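Local coordinates for protein dipicolinate synthase subunit A (Bacillus halodurans, PDB 3D4O) that forms subunit A of dipicolinate synthase, an oxidoreductase that makes the dipicolinic acid of bacterial spores and probably binds a nucleotide cofactor, at residues A159-G164 with E200-S205. Residues are numbered along the deposited sequence; the frame is centred on the assembly and turned at random.
Sequences AVLGLG and EPFHIS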
ATOM      1  N   ALA C 159     -12.190  -9.828   4.850  1.00 36.07           N
ATOM      2  CA  ALA C 159     -12.510 -11.209   4.449  1.00 35.96           C
ATOM      3  C   ALA C 159     -11.627 -11.605   3.300  1.00 36.20           C
ATOM      4  O   ALA C 159     -11.360 -10.789   2.391  1.00 34.96           O
ATOM      5  CB  ALA C 159     -13.946 -11.354   4.014  1.00 34.26           C
ATOM      6  N   VAL C 160     -11.115 -12.826   3.396  1.00 36.05           N
ATOM      7  CA  VAL C 160     -10.391 -13.454   2.281  1.00 35.82           C
ATOM      8  C   VAL C 160     -11.210 -14.678   1.895  1.00 36.78           C
ATOM      9  O   VAL C 160     -11.657 -15.450   2.756  1.00 38.89           O
ATOM     10  CB  VAL C 160      -8.959 -13.880   2.600  1.00 35.82           C
ATOM     11  CG1 VAL C 160      -8.350 -14.597   1.381  1.00 36.44           C
ATOM     12  CG2 VAL C 160      -8.058 -12.704   3.008  1.00 27.87           C
ATOM     13  N   LEU C 161     -11.440 -14.840   0.603  1.00 37.39           N
ATOM     14  CA  LEU C 161     -12.238 -15.963   0.095  1.00 37.44           C
ATOM     15  C   LEU C 161     -11.262 -16.936  -0.529  1.00 38.14           C
ATOM     16  O   LEU C 161     -10.560 -16.602  -1.490  1.00 38.41           O
ATOM     17  CB  LEU C 161     -13.267 -15.504  -0.924  1.00 38.00           C
ATOM     18  CG  LEU C 161     -14.221 -14.421  -0.420  1.00 38.46           C
ATOM     19  CD1 LEU C 161     -15.216 -14.040  -1.523  1.00 32.78           C
ATOM     20  CD2 LEU C 161     -14.960 -14.800   0.856  1.00 35.22           C
ATOM     21  N   GLY C 162     -11.160 -18.090   0.117  1.00 36.91           N
ATOM     22  CA  GLY C 162     -10.279 -19.176  -0.301  1.00 37.24           C
ATOM     23  C   GLY C 162      -9.053 -19.304   0.562  1.00 38.17           C
ATOM     24  O   GLY C 162      -8.461 -18.302   0.968  1.00 37.56           O
ATOM     25  N   LEU C 163      -8.703 -20.543   0.899  1.00 36.87           N
ATOM     26  CA  LEU C 163      -7.508 -20.760   1.666  1.00 38.70           C
ATOM     27  C   LEU C 163      -6.557 -21.686   0.886  1.00 40.67           C
ATOM     28  O   LEU C 163      -5.965 -22.639   1.414  1.00 42.14           O
ATOM     29  CB  LEU C 163      -7.768 -21.245   3.077  1.00 37.10           C
ATOM     30  CG  LEU C 163      -6.495 -21.051   3.912  1.00 37.72           C
ATOM     31  CD1 LEU C 163      -6.484 -19.692   4.681  1.00 32.82           C
ATOM     32  CD2 LEU C 163      -6.347 -22.165   4.874  1.00 35.16           C
ATOM     33  N   GLY C 164      -6.447 -21.373  -0.393  1.00 39.48           N
ATOM     34  CA  GLY C 164      -5.472 -22.035  -1.248  1.00 38.59           C
ATOM     35  C   GLY C 164      -4.089 -21.425  -1.031  1.00 37.60           C
ATOM     36  O   GLY C 164      -3.826 -20.737  -0.021  1.00 36.06           O
ATOM     37  N   GLU C 200     -11.164 -16.053  11.725  1.00 34.49           N
ATOM     38  CA  GLU C 200     -12.558 -16.499  11.805  1.00 36.04           C
ATOM     39  C   GLU C 200     -12.981 -17.217  10.535  1.00 35.56           C
ATOM     40  O   GLU C 200     -13.068 -16.598   9.480  1.00 34.97           O
ATOM     41  CB  GLU C 200     -13.512 -15.319  12.068  1.00 36.18           C
ATOM     42  CG  GLU C 200     -14.968 -15.787  12.054  1.00 41.67           C
ATOM     43  CD  GLU C 200     -16.003 -14.665  12.159  1.00 49.88           C
ATOM     44  OE1 GLU C 200     -15.646 -13.480  12.392  1.00 49.10           O
ATOM     45  OE2 GLU C 200     -17.191 -15.003  12.001  1.00 55.51           O
ATOM     46  N   PRO C 201     -13.216 -18.529  10.623  1.00 36.02           N
ATOM     47  CA  PRO C 201     -13.644 -19.199   9.409  1.00 35.78           C
ATOM     48  C   PRO C 201     -15.113 -19.117   9.206  1.00 37.45           C
ATOM     49  O   PRO C 201     -15.866 -18.920  10.151  1.00 39.41           O
ATOM     50  CB  PRO C 201     -13.318 -20.668   9.685  1.00 35.94           C
ATOM     51  CG  PRO C 201     -13.453 -20.824  11.155  1.00 38.84           C
ATOM     52  CD  PRO C 201     -13.090 -19.465  11.760  1.00 37.77           C
ATOM     53  N   PHE C 202     -15.512 -19.235   7.957  1.00 36.64           N
ATOM     54  CA  PHE C 202     -16.926 -19.341   7.625  1.00 37.49           C
ATOM     55  C   PHE C 202     -17.122 -20.166   6.375  1.00 37.24           C
ATOM     56  O   PHE C 202     -16.301 -20.128   5.498  1.00 36.88           O
ATOM     57  CB  PHE C 202     -17.603 -17.980   7.493  1.00 38.53           C
ATOM     58  CG  PHE C 202     -17.149 -17.146   6.306  1.00 37.01           C
ATOM     59  CD1 PHE C 202     -16.034 -16.341   6.401  1.00 37.32           C
ATOM     60  CD2 PHE C 202     -17.901 -17.111   5.151  1.00 37.71           C
ATOM     61  CE1 PHE C 202     -15.644 -15.536   5.357  1.00 33.67           C
ATOM     62  CE2 PHE C 202     -17.532 -16.303   4.082  1.00 36.61           C
ATOM     63  CZ  PHE C 202     -16.392 -15.528   4.186  1.00 38.42           C
ATOM     64  N   HIS C 203     -18.205 -20.925   6.302  1.00 37.77           N
ATOM     65  CA  HIS C 203     -18.446 -21.725   5.105  1.00 37.93           C
ATOM     66  C   HIS C 203     -18.803 -20.761   4.001  1.00 38.64           C
ATOM     67  O   HIS C 203     -19.646 -19.864   4.141  1.00 39.93           O
ATOM     68  CB  HIS C 203     -19.544 -22.785   5.294  1.00 39.03           C
ATOM     69  CG  HIS C 203     -19.569 -23.825   4.215  1.00 39.44           C
ATOM     70  ND1 HIS C 203     -20.273 -23.671   3.040  1.00 37.69           N
ATOM     71  CD2 HIS C 203     -19.003 -25.056   4.153  1.00 40.04           C
ATOM     72  CE1 HIS C 203     -20.134 -24.758   2.301  1.00 40.70           C
ATOM     73  NE2 HIS C 203     -19.369 -25.613   2.956  1.00 39.95           N
ATOM     74  N   ILE C 204     -18.146 -20.985   2.882  1.00 38.96           N
ATOM     75  CA  ILE C 204     -18.251 -20.116   1.728  1.00 38.11           C
ATOM     76  C   ILE C 204     -19.698 -19.912   1.275  1.00 39.49           C
ATOM     77  O   ILE C 204     -20.043 -18.910   0.642  1.00 40.73           O
ATOM     78  CB  ILE C 204     -17.400 -20.646   0.572  1.00 36.99           C
ATOM     79  CG1 ILE C 204     -17.161 -19.549  -0.456  1.00 35.38           C
ATOM     80  CG2 ILE C 204     -18.068 -21.899  -0.060  1.00 31.71           C
ATOM     81  CD1 ILE C 204     -16.384 -18.358   0.011  1.00 30.53           C
ATOM     82  N   SER C 205     -20.553 -20.859   1.631  1.00 40.70           N
ATOM     83  CA  SER C 205     -21.964 -20.812   1.206  1.00 39.44           C
ATOM     84  C   SER C 205     -22.744 -19.753   1.964  1.00 38.31           C
ATOM     85  O   SER C 205     -23.854 -19.418   1.614  1.00 38.84           O
ATOM     86  CB  SER C 205     -22.633 -22.186   1.365  1.00 40.28           C
ATOM     87  OG  SER C 205     -22.738 -22.530   2.730  1.00 39.76           O
TER
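Leu-161, Phe-202 and Ile-204 carry this contact through apolar side chains, and one methyl group serves both partners. CD2 of Leu-161 lies 3.7 Å from CZ, the far end of the Phe-202 ring, and meets the ring obliquely. The same CD2 is 3.9 Å from CD1 of Ile-204, whose side chain runs at about a right angle to that of the leucine. Phe-202 reaches the leucine with its CG set between the backbone N and the carbonyl carbon (chi1 68°), an orientation that points the ring from the outermost strand toward strand 157-161. In Ile-204, CG1 stands anti to the backbone N (chi1 -162°), and the bend at chi2 (63°) turns CD1 to the leucine methyl. Leu-161 also packs on Val-225 and Val-226 of a loop.

No hydrogen bond joins the two segments, because strand 180-185 lies between their strands: Val-160 bonds through its backbone to Lys-182 and Gly-184, and the Phe-202 side chain touches Lys-182. Phe-202 thus reaches over the intervening strand, whereas Ile-204, past the end of strand 200-203, brings its CA to 7.5 Å from the CA of Leu-161.

The hydrogen bonds here lie within 200-205, where the chain leaves the strand for a 3-10 turn. ND1 of His-203 is hydrogen-bonded to OG of Ser-205 at 2.7 Å, and the backbone N of Ser-205 donates to ND1 from 28° out of the ring plane.

Next-but-one strands joined over one side of a parallel sheet in the order 3-2-1-4-5-6 illustrate the Rossmann fold. Gly-162 and Gly-164, which follow strand 157-161, fit its GxGxxG turn, consistent with a dinucleotide site as in alanine dehydrogenase.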